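Local coordinates for protein enoyl-CoA hydratase (Geobacillus kaustophilus, PDB 2PPY) that probably hydrates the double bond of enoyl-CoA thioesters in fatty-acid beta-oxidation, as a hexameric member of the enoyl-CoA hydratase/isomerase (crotonase) family, at residues I19-L24 and V55-S60; E35-F40 and L88-T93; V103-L108 and C123-M128. All blocks are in the same frame, centred on the assembly; numbering follows the deposited sequence.

All three contacts are largely buried, but contact 3 lies deepest, about 5 Å between its centre and that of the chain, against about 9 Å for contact 1 and 14 Å for contact 2. Every touching residue of contact 3 is buried, whereas contact 2 has an exposed rim at Lys38. Contacts 1 and 3 belong to one sheet: strands 55-60 and 103-108 are neighbours in it, and both contacts rest on backbone hydrogen bonds between parallel strands. Contact 2 pairs helices 34-48 and 80-99 through side-chain packing, with one ring edge against the backbone. It reaches contact 1 where Phe36 and Phe40 pack on Leu24 and Ile22. Contacts 2 and 3 do not touch.

Contact 1: residues I19-L24 and V55-S60; sequences IAEIHL and VVIVMS
Five backbone hydrogen bonds zip Ile19-Leu24 to Val55-Ser60 in parallel register. Ala20 and Ile22 each use both N and O, and Leu24 gives its N to Met59 O. The bond from Ile57 N to Ala20 O is short (2.8 Å), whereas Met59 N reaches Ile22 O at 3.1 Å, tilted from the carbonyl plane. CA-H...O contacts lie between these bonds, among them Val56 CA to Ala20 O at 3.2 Å.

The aromatic contact is made by Met59 (selenomethionine) over one face of the His23 ring. Its CG sits over the centre of the imidazole, 3.9 Å from the ring centroid, as a CH-pi contact, while SE approaches obliquely, 3.4 Å from His23 CE1. CG stands between backbone N and carbonyl carbon (chi1 36°), and the bend at chi3 carries CE on to Glu21 OE2, 3.7 Å away.

The two strands, with helix 34-48 between them in the chain, form a beta-alpha-beta unit of the crotonase fold. The packing beside that helix is mostly aliphatic: Ile22 CD1 meets Val56 CG1 at 3.8 Å, and Leu24 CD1 lies near Val58 CG1.

Glu21 and His23 lie on the other face, among Ile19, Val55, Ile57 and Met59. His23 NE2 donates to Glu21 OE1 (2.9 Å), which lies nearly in the ring plane but is met on its anti side. With Asp61 bonded to ND1, the ring is held by both nitrogens. Arg198 of helix 193-205, in a salt bridge with Glu21 OE2, probably favours a charged carboxylate.

Contact 2: residues E35-F40 and L88-T93; sequences EFYKEF and LFCNET
Cys90 sets its sulfur against the Tyr37 ring, SG only 3.2 Å from Tyr37 CD2, in a Cys sulfur-aromatic contact. The sulfur comes in obliquely, 33° off the ring normal, while Cys90 CB stands over the ring centre at 3.9 Å from the centroid and makes a CH-pi contact. With CB there, the chi1 of -66°, which puts SG beside its own backbone N, sets the sulfur above the CD2 side. On the opposite face, offset toward the rim, lies Phe36 CE2, so the phenol ring is held between its own helix and the neighbouring one.

Thr93 closes an edge of the same ring. Its CG2 lies near the ring plane, 3.7 Å from Tyr37 CD1, and also meets Phe40 CD2. Thr93 OG1 donates to Phe89 O at 2.8 Å, a bond that holds CG2 toward Tyr37 and Phe40. That carbonyl also accepts from Thr93 N, on the opposite face of its plane.

Phe89 presents its edge to the other helix. CE2 abuts the Tyr37 backbone, 3.7 Å from Tyr37 O, and Lys38 CG touches the same CE2, the two side chains crossing at about a right angle.

Glu92 makes salt bridges to Arg48 and Arg99 of a neighbouring subunit. The helix segments run at 25° to each other, axes 9.9 Å apart at closest approach. In this crotonase fold, helix 34-48 is the crossover between strands 19-24 and 55-60, and helix 80-99 leads into strand 103-108. Met119 of helix 115-121 touches Phe36 and Tyr37, while Phe36 and Phe40 pack on strand 19-24.

Contact 3: residues V103-L108 and C123-M128; sequences VYIACL and CDLRFM
Cys123 begins the contact by laying its CB against Tyr104 O and its SG near Ala106 CB, 4.1 Å away. Asp124 then stands in for a strand residue: its OD2 takes the N-H of Tyr104 at 2.7 Å, almost straight at 170°, though on the anti side and out of the carboxylate plane. CG lies beside the aspartate's own backbone N (chi1 -56°), an arrangement that turns the carboxylate back to the start of strand 103-108. Lys216 of helix 209-222 makes a salt bridge to the same oxygen, which probably keeps the carboxylate charged.

Regular parallel pairing starts at Leu125, whose N donates to Tyr104 O and whose O receives Ala106 N. Its CD1 lies alongside Ile105 CG1. Arg126 passes its CG by Ala106 CB at 4.0 Å, then bends away at chi3 so that NH1 returns to Cys123 O from above the carbonyl plane. Phe127 N bonds Ala106 O, and its O takes Leu108 N at 2.7 Å; Ile105 CG2 rests on one face of the Phe127 ring, toward its rim, as a CH-pi contact. Met128 (selenomethionine) ends the run with its CG 3.9 Å from Leu108 CB.

Ser161 of a neighbouring subunit bonds Asp124 O. The pair lies toward one side of the crotonase core sheet, between strands 55-60 and 186-188, and helix 193-205 packs on Cys107, Leu125 and Phe127.

Contact 1: residues I19-L24 and V55-S60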
ATOM      1  N   ILE A  19      31.789 -12.806  10.517  1.00 26.47           N
ATOM      2  CA  ILE A  19      30.599 -13.526  10.956  1.00 24.09           C
ATOM      3  C   ILE A  19      30.427 -13.396  12.464  1.00 26.39           C
ATOM      4  O   ILE A  19      31.398 -13.453  13.220  1.00 26.34           O
ATOM      5  CB  ILE A  19      30.680 -15.028  10.614  1.00 24.78           C
ATOM      6  CG1 ILE A  19      30.766 -15.219   9.099  1.00 28.21           C
ATOM      7  CG2 ILE A  19      29.465 -15.755  11.171  1.00 18.67           C
ATOM      8  CD1 ILE A  19      30.983 -16.659   8.677  1.00 18.38           C
ATOM      9  N   ALA A  20      29.186 -13.207  12.895  1.00 21.28           N
ATOM     10  CA  ALA A  20      28.884 -13.101  14.313  1.00 19.07           C
ATOM     11  C   ALA A  20      27.878 -14.187  14.634  1.00 21.11           C
ATOM     12  O   ALA A  20      26.934 -14.410  13.878  1.00 25.92           O
ATOM     13  CB  ALA A  20      28.298 -11.732  14.639  1.00 16.17           C
ATOM     14  N   GLU A  21      28.091 -14.883  15.741  1.00 21.62           N
ATOM     15  CA  GLU A  21      27.170 -15.932  16.137  1.00 21.12           C
ATOM     16  C   GLU A  21      26.570 -15.546  17.470  1.00 24.84           C
ATOM     17  O   GLU A  21      27.289 -15.278  18.430  1.00 22.34           O
ATOM     18  CB  GLU A  21      27.880 -17.280  16.278  1.00 21.29           C
ATOM     19  CG  GLU A  21      28.679 -17.717  15.071  1.00 25.27           C
ATOM     20  CD  GLU A  21      29.062 -19.187  15.137  1.00 25.61           C
ATOM     21  OE1 GLU A  21      29.203 -19.715  16.259  1.00 31.23           O
ATOM     22  OE2 GLU A  21      29.231 -19.812  14.069  1.00 26.86           O
ATOM     23  N   ILE A  22      25.246 -15.500  17.519  1.00 25.58           N
ATOM     24  CA  ILE A  22      24.556 -15.166  18.749  1.00 22.44           C
ATOM     25  C   ILE A  22      24.051 -16.484  19.318  1.00 26.23           C
ATOM     26  O   ILE A  22      23.092 -17.067  18.803  1.00 21.53           O
ATOM     27  CB  ILE A  22      23.361 -14.225  18.486  1.00 18.93           C
ATOM     28  CG1 ILE A  22      23.834 -12.970  17.742  1.00 14.55           C
ATOM     29  CG2 ILE A  22      22.713 -13.840  19.808  1.00 18.32           C
ATOM     30  CD1 ILE A  22      22.715 -11.991  17.385  1.00 18.31           C
ATOM     31  N   HIS A  23      24.720 -16.969  20.360  1.00 25.12           N
ATOM     32  CA  HIS A  23      24.324 -18.222  20.984  1.00 24.00           C
ATOM     33  C   HIS A  23      23.345 -17.960  22.110  1.00 24.80           C
ATOM     34  O   HIS A  23      23.591 -17.123  22.974  1.00 23.77           O
ATOM     35  CB  HIS A  23      25.547 -18.966  21.523  1.00 26.07           C
ATOM     36  CG  HIS A  23      26.417 -19.548  20.455  1.00 27.12           C
ATOM     37  ND1 HIS A  23      26.574 -20.908  20.281  1.00 28.88           N
ATOM     38  CD2 HIS A  23      27.173 -18.957  19.500  1.00 24.14           C
ATOM     39  CE1 HIS A  23      27.391 -21.127  19.267  1.00 32.53           C
ATOM     40  NE2 HIS A  23      27.769 -19.961  18.776  1.00 32.43           N
ATOM     41  N   LEU A  24      22.231 -18.682  22.092  1.00 26.88           N
ATOM     42  CA  LEU A  24      21.210 -18.530  23.111  1.00 25.15           C
ATOM     43  C   LEU A  24      21.362 -19.605  24.190  1.00 26.15           C
ATOM     44  O   LEU A  24      21.422 -20.795  23.886  1.00 23.60           O
ATOM     45  CB  LEU A  24      19.822 -18.635  22.473  1.00 25.36           C
ATOM     46  CG  LEU A  24      19.558 -17.756  21.241  1.00 27.34           C
ATOM     47  CD1 LEU A  24      18.142 -18.001  20.732  1.00 28.34           C
ATOM     48  CD2 LEU A  24      19.745 -16.292  21.593  1.00 20.62           C
ATOM     49  N   VAL A  55      27.627 -11.125   8.290  1.00 21.02           N
ATOM     50  CA  VAL A  55      26.638 -12.173   8.472  1.00 19.97           C
ATOM     51  C   VAL A  55      26.432 -12.492   9.946  1.00 19.62           C
ATOM     52  O   VAL A  55      27.370 -12.454  10.741  1.00 23.98           O
ATOM     53  CB  VAL A  55      27.059 -13.478   7.751  1.00 21.75           C
ATOM     54  CG1 VAL A  55      25.970 -14.532   7.904  1.00 17.63           C
ATOM     55  CG2 VAL A  55      27.328 -13.201   6.280  1.00 17.13           C
ATOM     56  N   VAL A  56      25.197 -12.806  10.310  1.00 23.88           N
ATOM     57  CA  VAL A  56      24.895 -13.150  11.690  1.00 18.56           C
ATOM     58  C   VAL A  56      24.148 -14.474  11.745  1.00 18.71           C
ATOM     59  O   VAL A  56      23.138 -14.657  11.064  1.00 20.27           O
ATOM     60  CB  VAL A  56      24.031 -12.079  12.377  1.00 22.69           C
ATOM     61  CG1 VAL A  56      23.711 -12.517  13.806  1.00 21.56           C
ATOM     62  CG2 VAL A  56      24.754 -10.738  12.377  1.00 12.84           C
ATOM     63  N   ILE A  57      24.664 -15.405  12.537  1.00 17.76           N
ATOM     64  CA  ILE A  57      24.011 -16.693  12.695  1.00 17.06           C
ATOM     65  C   ILE A  57      23.443 -16.762  14.106  1.00 17.77           C
ATOM     66  O   ILE A  57      24.156 -16.557  15.085  1.00 18.76           O
ATOM     67  CB  ILE A  57      24.986 -17.878  12.542  1.00 15.19           C
ATOM     68  CG1 ILE A  57      25.665 -17.848  11.177  1.00  9.83           C
ATOM     69  CG2 ILE A  57      24.216 -19.186  12.697  1.00 14.87           C
ATOM     70  CD1 ILE A  57      26.748 -18.919  11.019  1.00 13.19           C
ATOM     71  N   VAL A  58      22.156 -17.043  14.215  1.00 18.74           N
ATOM     72  CA  VAL A  58      21.558 -17.158  15.528  1.00 21.18           C
ATOM     73  C   VAL A  58      21.368 -18.646  15.790  1.00 22.51           C
ATOM     74  O   VAL A  58      20.708 -19.337  15.019  1.00 20.99           O
ATOM     75  CB  VAL A  58      20.203 -16.427  15.590  1.00 15.38           C
ATOM     76  CG1 VAL A  58      19.612 -16.539  16.991  1.00 16.89           C
ATOM     77  CG2 VAL A  58      20.391 -14.965  15.197  1.00  9.62           C
HETATM   78  N   MSE A  59      21.990 -19.143  16.855  1.00 20.73           N
HETATM   79  CA  MSE A  59      21.867 -20.551  17.210  1.00 23.82           C
HETATM   80  C   MSE A  59      21.648 -20.743  18.703  1.00 21.13           C
HETATM   81  O   MSE A  59      21.753 -19.799  19.482  1.00 20.03           O
HETATM   82  CB  MSE A  59      23.088 -21.352  16.731  1.00 28.39           C
HETATM   83  CG  MSE A  59      24.426 -20.640  16.802  1.00 36.74           C
HETATM   84 SE   MSE A  59      25.900 -21.809  16.269  1.00 48.92          SE
HETATM   85  CE  MSE A  59      25.954 -21.479  14.372  1.00 38.77           C
ATOM     86  N   SER A  60      21.326 -21.971  19.090  1.00 25.57           N
ATOM     87  CA  SER A  60      21.057 -22.299  20.483  1.00 26.32           C
ATOM     88  C   SER A  60      22.043 -23.316  21.038  1.00 27.61           C
ATOM     89  O   SER A  60      22.445 -24.247  20.336  1.00 28.29           O
ATOM     90  CB  SER A  60      19.633 -22.854  20.611  1.00 26.67           C
ATOM     91  OG  SER A  60      19.369 -23.331  21.919  1.00 18.57           O
TER

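Contact 2: residues E35-F40 and L88-T93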
ATOM      1  N   GLU A  35      14.264  -9.177  29.794  1.00 21.48           N
ATOM      2  CA  GLU A  35      15.706  -9.009  29.872  1.00 23.77           C
ATOM      3  C   GLU A  35      16.425  -9.697  28.707  1.00 23.18           C
ATOM      4  O   GLU A  35      17.428  -9.187  28.205  1.00 22.35           O
ATOM      5  CB  GLU A  35      16.221  -9.547  31.211  1.00 28.22           C
ATOM      6  CG  GLU A  35      17.647  -9.151  31.537  1.00 40.66           C
ATOM      7  CD  GLU A  35      17.854  -7.645  31.546  1.00 53.07           C
ATOM      8  OE1 GLU A  35      17.092  -6.937  32.243  1.00 53.29           O
ATOM      9  OE2 GLU A  35      18.784  -7.173  30.856  1.00 56.96           O
ATOM     10  N   PHE A  36      15.924 -10.850  28.275  1.00 20.83           N
ATOM     11  CA  PHE A  36      16.555 -11.540  27.157  1.00 23.28           C
ATOM     12  C   PHE A  36      16.532 -10.657  25.920  1.00 21.47           C
ATOM     13  O   PHE A  36      17.556 -10.463  25.266  1.00 20.19           O
ATOM     14  CB  PHE A  36      15.840 -12.846  26.808  1.00 26.25           C
ATOM     15  CG  PHE A  36      16.182 -13.352  25.429  1.00 26.76           C
ATOM     16  CD1 PHE A  36      17.467 -13.803  25.139  1.00 25.79           C
ATOM     17  CD2 PHE A  36      15.239 -13.316  24.404  1.00 28.58           C
ATOM     18  CE1 PHE A  36      17.815 -14.198  23.840  1.00 24.37           C
ATOM     19  CE2 PHE A  36      15.577 -13.709  23.102  1.00 22.66           C
ATOM     20  CZ  PHE A  36      16.867 -14.154  22.823  1.00 18.43           C
ATOM     21  N   TYR A  37      15.351 -10.136  25.596  1.00 24.64           N
ATOM     22  CA  TYR A  37      15.205  -9.283  24.425  1.00 17.61           C
ATOM     23  C   TYR A  37      15.997  -7.995  24.529  1.00 19.40           C
ATOM     24  O   TYR A  37      16.431  -7.448  23.515  1.00 21.68           O
ATOM     25  CB  TYR A  37      13.728  -9.000  24.153  1.00 19.70           C
ATOM     26  CG  TYR A  37      13.191  -9.856  23.023  1.00 20.34           C
ATOM     27  CD1 TYR A  37      13.559  -9.599  21.701  1.00 21.22           C
ATOM     28  CD2 TYR A  37      12.371 -10.956  23.277  1.00 21.13           C
ATOM     29  CE1 TYR A  37      13.124 -10.416  20.657  1.00 26.74           C
ATOM     30  CE2 TYR A  37      11.930 -11.782  22.238  1.00 28.12           C
ATOM     31  CZ  TYR A  37      12.312 -11.504  20.931  1.00 25.66           C
ATOM     32  OH  TYR A  37      11.875 -12.304  19.898  1.00 25.39           O
ATOM     33  N   LYS A  38      16.201  -7.513  25.751  1.00 16.86           N
ATOM     34  CA  LYS A  38      16.983  -6.300  25.938  1.00 21.83           C
ATOM     35  C   LYS A  38      18.425  -6.614  25.542  1.00 19.09           C
ATOM     36  O   LYS A  38      19.111  -5.778  24.960  1.00 19.71           O
ATOM     37  CB  LYS A  38      16.894  -5.826  27.394  1.00 20.91           C
ATOM     38  CG  LYS A  38      15.499  -5.329  27.760  1.00 24.08           C
ATOM     39  CD  LYS A  38      15.303  -5.141  29.254  1.00 35.02           C
ATOM     40  CE  LYS A  38      16.193  -4.055  29.818  1.00 42.88           C
ATOM     41  NZ  LYS A  38      15.928  -3.865  31.272  1.00 54.37           N
ATOM     42  N   GLU A  39      18.868  -7.837  25.831  1.00 20.92           N
ATOM     43  CA  GLU A  39      20.221  -8.252  25.475  1.00 19.49           C
ATOM     44  C   GLU A  39      20.318  -8.542  23.978  1.00 20.25           C
ATOM     45  O   GLU A  39      21.305  -8.188  23.335  1.00 17.18           O
ATOM     46  CB  GLU A  39      20.638  -9.500  26.260  1.00 29.49           C
ATOM     47  CG  GLU A  39      20.632  -9.336  27.777  1.00 40.32           C
ATOM     48  CD  GLU A  39      21.468 -10.396  28.478  1.00 47.89           C
ATOM     49  OE1 GLU A  39      21.345 -11.585  28.123  1.00 50.11           O
ATOM     50  OE2 GLU A  39      22.248 -10.042  29.388  1.00 47.89           O
ATOM     51  N   PHE A  40      19.292  -9.186  23.426  1.00 18.97           N
ATOM     52  CA  PHE A  40      19.277  -9.508  22.000  1.00 19.38           C
ATOM     53  C   PHE A  40      19.289  -8.207  21.193  1.00 18.71           C
ATOM     54  O   PHE A  40      19.968  -8.104  20.166  1.00 17.93           O
ATOM     55  CB  PHE A  40      18.031 -10.331  21.647  1.00 20.85           C
ATOM     56  CG  PHE A  40      18.076 -10.939  20.269  1.00 24.86           C
ATOM     57  CD1 PHE A  40      19.069 -11.852  19.932  1.00 27.88           C
ATOM     58  CD2 PHE A  40      17.131 -10.598  19.309  1.00 28.19           C
ATOM     59  CE1 PHE A  40      19.116 -12.423  18.660  1.00 31.02           C
ATOM     60  CE2 PHE A  40      17.170 -11.163  18.033  1.00 31.31           C
ATOM     61  CZ  PHE A  40      18.167 -12.075  17.708  1.00 25.33           C
ATOM     62  N   LEU A  88       5.465  -5.096  22.428  1.00 14.94           N
ATOM     63  CA  LEU A  88       5.876  -4.031  21.519  1.00 15.24           C
ATOM     64  C   LEU A  88       7.395  -3.980  21.398  1.00 14.18           C
ATOM     65  O   LEU A  88       7.927  -3.896  20.294  1.00 17.66           O
ATOM     66  CB  LEU A  88       5.349  -2.674  21.998  1.00 11.32           C
ATOM     67  CG  LEU A  88       5.701  -1.449  21.143  1.00 21.28           C
ATOM     68  CD1 LEU A  88       5.362  -1.701  19.667  1.00 13.57           C
ATOM     69  CD2 LEU A  88       4.924  -0.238  21.666  1.00 15.11           C
ATOM     70  N   PHE A  89       8.093  -4.046  22.527  1.00 17.62           N
ATOM     71  CA  PHE A  89       9.555  -4.006  22.508  1.00 17.66           C
ATOM     72  C   PHE A  89      10.156  -5.201  21.768  1.00 11.38           C
ATOM     73  O   PHE A  89      11.118  -5.054  21.010  1.00 14.76           O
ATOM     74  CB  PHE A  89      10.124  -3.974  23.928  1.00 20.01           C
ATOM     75  CG  PHE A  89      11.622  -3.885  23.965  1.00 16.69           C
ATOM     76  CD1 PHE A  89      12.265  -2.687  23.682  1.00 20.17           C
ATOM     77  CD2 PHE A  89      12.392  -5.013  24.221  1.00 17.19           C
ATOM     78  CE1 PHE A  89      13.658  -2.615  23.648  1.00 22.65           C
ATOM     79  CE2 PHE A  89      13.783  -4.953  24.188  1.00 20.67           C
ATOM     80  CZ  PHE A  89      14.417  -3.752  23.901  1.00 17.98           C
ATOM     81  N   CYS A  90       9.604  -6.387  22.001  1.00 15.51           N
ATOM     82  CA  CYS A  90      10.100  -7.586  21.331  1.00 15.27           C
ATOM     83  C   CYS A  90       9.923  -7.455  19.818  1.00 14.94           C
ATOM     84  O   CYS A  90      10.829  -7.780  19.052  1.00 13.83           O
ATOM     85  CB  CYS A  90       9.353  -8.824  21.829  1.00 18.67           C
ATOM     86  SG  CYS A  90       9.645  -9.214  23.568  1.00 19.91           S
ATOM     87  N   ASN A  91       8.752  -6.982  19.399  1.00 13.47           N
ATOM     88  CA  ASN A  91       8.466  -6.807  17.981  1.00 17.73           C
ATOM     89  C   ASN A  91       9.415  -5.806  17.331  1.00 13.33           C
ATOM     90  O   ASN A  91       9.979  -6.075  16.269  1.00 17.17           O
ATOM     91  CB  ASN A  91       7.013  -6.362  17.777  1.00 10.82           C
ATOM     92  CG  ASN A  91       6.043  -7.526  17.782  1.00 17.06           C
ATOM     93  OD1 ASN A  91       6.232  -8.500  17.058  1.00 19.42           O
ATOM     94  ND2 ASN A  91       4.989  -7.427  18.590  1.00 14.14           N
ATOM     95  N   GLU A  92       9.598  -4.655  17.968  1.00 14.36           N
ATOM     96  CA  GLU A  92      10.494  -3.638  17.432  1.00 16.02           C
ATOM     97  C   GLU A  92      11.913  -4.188  17.343  1.00 17.07           C
ATOM     98  O   GLU A  92      12.668  -3.847  16.430  1.00 12.22           O
ATOM     99  CB  GLU A  92      10.459  -2.382  18.312  1.00 16.04           C
ATOM    100  CG  GLU A  92       9.074  -1.740  18.378  1.00 22.58           C
ATOM    101  CD  GLU A  92       9.048  -0.448  19.174  1.00 21.26           C
ATOM    102  OE1 GLU A  92       9.766  -0.365  20.191  1.00 21.56           O
ATOM    103  OE2 GLU A  92       8.295   0.477  18.792  1.00 17.03           O
ATOM    104  N   THR A  93      12.278  -5.048  18.290  1.00 14.15           N
ATOM    105  CA  THR A  93      13.611  -5.637  18.273  1.00 16.40           C
ATOM    106  C   THR A  93      13.724  -6.533  17.042  1.00 17.27           C
ATOM    107  O   THR A  93      14.669  -6.417  16.263  1.00 16.32           O
ATOM    108  CB  THR A  93      13.876  -6.472  19.538  1.00 16.34           C
ATOM    109  OG1 THR A  93      13.847  -5.612  20.688  1.00 19.23           O
ATOM    110  CG2 THR A  93      15.244  -7.160  19.451  1.00 13.75           C
TER

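Contact 3: residues V103-L108 and C123-M128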
ATOM      1  N   VAL A 103      23.270 -10.207   7.010  1.00 22.52           N
ATOM      2  CA  VAL A 103      22.292 -11.220   6.661  1.00 18.27           C
ATOM      3  C   VAL A 103      22.113 -12.056   7.926  1.00 21.97           C
ATOM      4  O   VAL A 103      23.084 -12.594   8.467  1.00 19.92           O
ATOM      5  CB  VAL A 103      22.797 -12.124   5.514  1.00 18.94           C
ATOM      6  CG1 VAL A 103      21.877 -13.325   5.340  1.00 14.50           C
ATOM      7  CG2 VAL A 103      22.861 -11.326   4.224  1.00 25.13           C
ATOM      8  N   TYR A 104      20.880 -12.143   8.408  1.00 19.30           N
ATOM      9  CA  TYR A 104      20.584 -12.920   9.604  1.00 18.55           C
ATOM     10  C   TYR A 104      20.073 -14.322   9.263  1.00 19.67           C
ATOM     11  O   TYR A 104      19.079 -14.481   8.556  1.00 20.22           O
ATOM     12  CB  TYR A 104      19.555 -12.182  10.469  1.00 18.03           C
ATOM     13  CG  TYR A 104      20.165 -11.181  11.432  1.00 17.76           C
ATOM     14  CD1 TYR A 104      20.879 -10.075  10.969  1.00 18.81           C
ATOM     15  CD2 TYR A 104      20.056 -11.364  12.809  1.00 12.60           C
ATOM     16  CE1 TYR A 104      21.475  -9.175  11.861  1.00 17.58           C
ATOM     17  CE2 TYR A 104      20.646 -10.475  13.705  1.00 17.56           C
ATOM     18  CZ  TYR A 104      21.352  -9.387  13.226  1.00 15.94           C
ATOM     19  OH  TYR A 104      21.943  -8.529  14.116  1.00 15.04           O
ATOM     20  N   ILE A 105      20.766 -15.336   9.770  1.00 19.33           N
ATOM     21  CA  ILE A 105      20.398 -16.724   9.523  1.00 18.87           C
ATOM     22  C   ILE A 105      20.053 -17.410  10.840  1.00 21.97           C
ATOM     23  O   ILE A 105      20.827 -17.355  11.795  1.00 23.33           O
ATOM     24  CB  ILE A 105      21.560 -17.513   8.874  1.00 13.20           C
ATOM     25  CG1 ILE A 105      22.058 -16.786   7.626  1.00 11.55           C
ATOM     26  CG2 ILE A 105      21.098 -18.930   8.504  1.00  6.07           C
ATOM     27  CD1 ILE A 105      23.279 -17.435   7.008  1.00 14.15           C
ATOM     28  N   ALA A 106      18.893 -18.051  10.885  1.00 17.30           N
ATOM     29  CA  ALA A 106      18.470 -18.770  12.078  1.00 17.64           C
ATOM     30  C   ALA A 106      18.920 -20.218  11.926  1.00 23.73           C
ATOM     31  O   ALA A 106      18.476 -20.914  11.015  1.00 20.73           O
ATOM     32  CB  ALA A 106      16.964 -18.711  12.216  1.00 14.12           C
ATOM     33  N   CYS A 107      19.813 -20.663  12.804  1.00 25.22           N
ATOM     34  CA  CYS A 107      20.300 -22.037  12.753  1.00 23.87           C
ATOM     35  C   CYS A 107      19.433 -22.860  13.697  1.00 23.86           C
ATOM     36  O   CYS A 107      19.659 -22.871  14.906  1.00 23.96           O
ATOM     37  CB  CYS A 107      21.764 -22.104  13.194  1.00 20.29           C
ATOM     38  SG  CYS A 107      22.519 -23.743  12.978  1.00 23.39           S
ATOM     39  N   LEU A 108      18.446 -23.553  13.141  1.00 20.18           N
ATOM     40  CA  LEU A 108      17.525 -24.339  13.950  1.00 19.20           C
ATOM     41  C   LEU A 108      17.957 -25.794  14.142  1.00 22.03           C
ATOM     42  O   LEU A 108      17.921 -26.600  13.208  1.00 20.55           O
ATOM     43  CB  LEU A 108      16.131 -24.268  13.322  1.00 16.15           C
ATOM     44  CG  LEU A 108      15.656 -22.839  13.012  1.00 15.85           C
ATOM     45  CD1 LEU A 108      14.308 -22.892  12.295  1.00 16.93           C
ATOM     46  CD2 LEU A 108      15.547 -22.023  14.305  1.00 15.36           C
ATOM     47  N   CYS A 123      14.295 -13.426  10.947  1.00 15.54           N
ATOM     48  CA  CYS A 123      15.620 -13.521  10.341  1.00 13.59           C
ATOM     49  C   CYS A 123      15.454 -13.643   8.824  1.00 11.78           C
ATOM     50  O   CYS A 123      14.376 -13.991   8.344  1.00  9.00           O
ATOM     51  CB  CYS A 123      16.373 -14.737  10.883  1.00 13.09           C
ATOM     52  SG  CYS A 123      16.752 -14.653  12.650  1.00 22.32           S
ATOM     53  N   ASP A 124      16.519 -13.363   8.078  1.00 12.23           N
ATOM     54  CA  ASP A 124      16.481 -13.422   6.615  1.00 13.53           C
ATOM     55  C   ASP A 124      16.377 -14.842   6.060  1.00 16.76           C
ATOM     56  O   ASP A 124      15.763 -15.059   5.014  1.00 15.88           O
ATOM     57  CB  ASP A 124      17.725 -12.739   6.027  1.00 10.05           C
ATOM     58  CG  ASP A 124      17.887 -11.307   6.510  1.00 19.39           C
ATOM     59  OD1 ASP A 124      16.878 -10.576   6.515  1.00 19.42           O
ATOM     60  OD2 ASP A 124      19.015 -10.905   6.879  1.00 12.13           O
ATOM     61  N   LEU A 125      16.980 -15.802   6.756  1.00 14.31           N
ATOM     62  CA  LEU A 125      16.958 -17.194   6.319  1.00 15.07           C
ATOM     63  C   LEU A 125      16.822 -18.135   7.511  1.00 13.06           C
ATOM     64  O   LEU A 125      17.171 -17.779   8.630  1.00 12.59           O
ATOM     65  CB  LEU A 125      18.249 -17.532   5.565  1.00 12.49           C
ATOM     66  CG  LEU A 125      18.607 -16.745   4.303  1.00 20.63           C
ATOM     67  CD1 LEU A 125      20.083 -16.959   3.961  1.00 13.71           C
ATOM     68  CD2 LEU A 125      17.709 -17.172   3.154  1.00 12.76           C
ATOM     69  N   ARG A 126      16.328 -19.342   7.253  1.00 13.41           N
ATOM     70  CA  ARG A 126      16.155 -20.350   8.293  1.00 18.11           C
ATOM     71  C   ARG A 126      16.656 -21.712   7.815  1.00 19.37           C
ATOM     72  O   ARG A 126      16.161 -22.235   6.819  1.00 19.99           O
ATOM     73  CB  ARG A 126      14.675 -20.457   8.677  1.00 15.35           C
ATOM     74  CG  ARG A 126      14.136 -19.251   9.451  1.00 17.66           C
ATOM     75  CD  ARG A 126      12.634 -19.103   9.251  1.00 11.28           C
ATOM     76  NE  ARG A 126      12.332 -18.710   7.877  1.00 15.26           N
ATOM     77  CZ  ARG A 126      12.579 -17.503   7.376  1.00 15.92           C
ATOM     78  NH1 ARG A 126      13.126 -16.561   8.138  1.00  8.76           N
ATOM     79  NH2 ARG A 126      12.301 -17.239   6.106  1.00 14.78           N
ATOM     80  N   PHE A 127      17.647 -22.266   8.515  1.00 19.48           N
ATOM     81  CA  PHE A 127      18.207 -23.585   8.187  1.00 16.69           C
ATOM     82  C   PHE A 127      17.894 -24.503   9.366  1.00 14.96           C
ATOM     83  O   PHE A 127      18.148 -24.147  10.516  1.00 15.99           O
ATOM     84  CB  PHE A 127      19.732 -23.518   7.987  1.00 12.51           C
ATOM     85  CG  PHE A 127      20.178 -22.614   6.857  1.00 13.52           C
ATOM     86  CD1 PHE A 127      19.294 -22.223   5.849  1.00 15.05           C
ATOM     87  CD2 PHE A 127      21.497 -22.163   6.796  1.00 14.39           C
ATOM     88  CE1 PHE A 127      19.720 -21.388   4.799  1.00 13.53           C
ATOM     89  CE2 PHE A 127      21.933 -21.332   5.753  1.00 14.55           C
ATOM     90  CZ  PHE A 127      21.041 -20.946   4.752  1.00 15.87           C
HETATM   91  N   MSE A 128      17.354 -25.685   9.092  1.00 18.32           N
HETATM   92  CA  MSE A 128      16.984 -26.601  10.169  1.00 19.90           C
HETATM   93  C   MSE A 128      17.542 -28.019  10.037  1.00 20.27           C
HETATM   94  O   MSE A 128      17.702 -28.527   8.929  1.00 20.89           O
HETATM   95  CB  MSE A 128      15.458 -26.645  10.262  1.00 20.63           C
HETATM   96  CG  MSE A 128      14.892 -27.452  11.412  1.00 20.84           C
HETATM   97 SE   MSE A 128      13.018 -27.028  11.647  1.00 35.26          SE
HETATM   98  CE  MSE A 128      12.965 -26.866  13.574  1.00 25.02           C
TER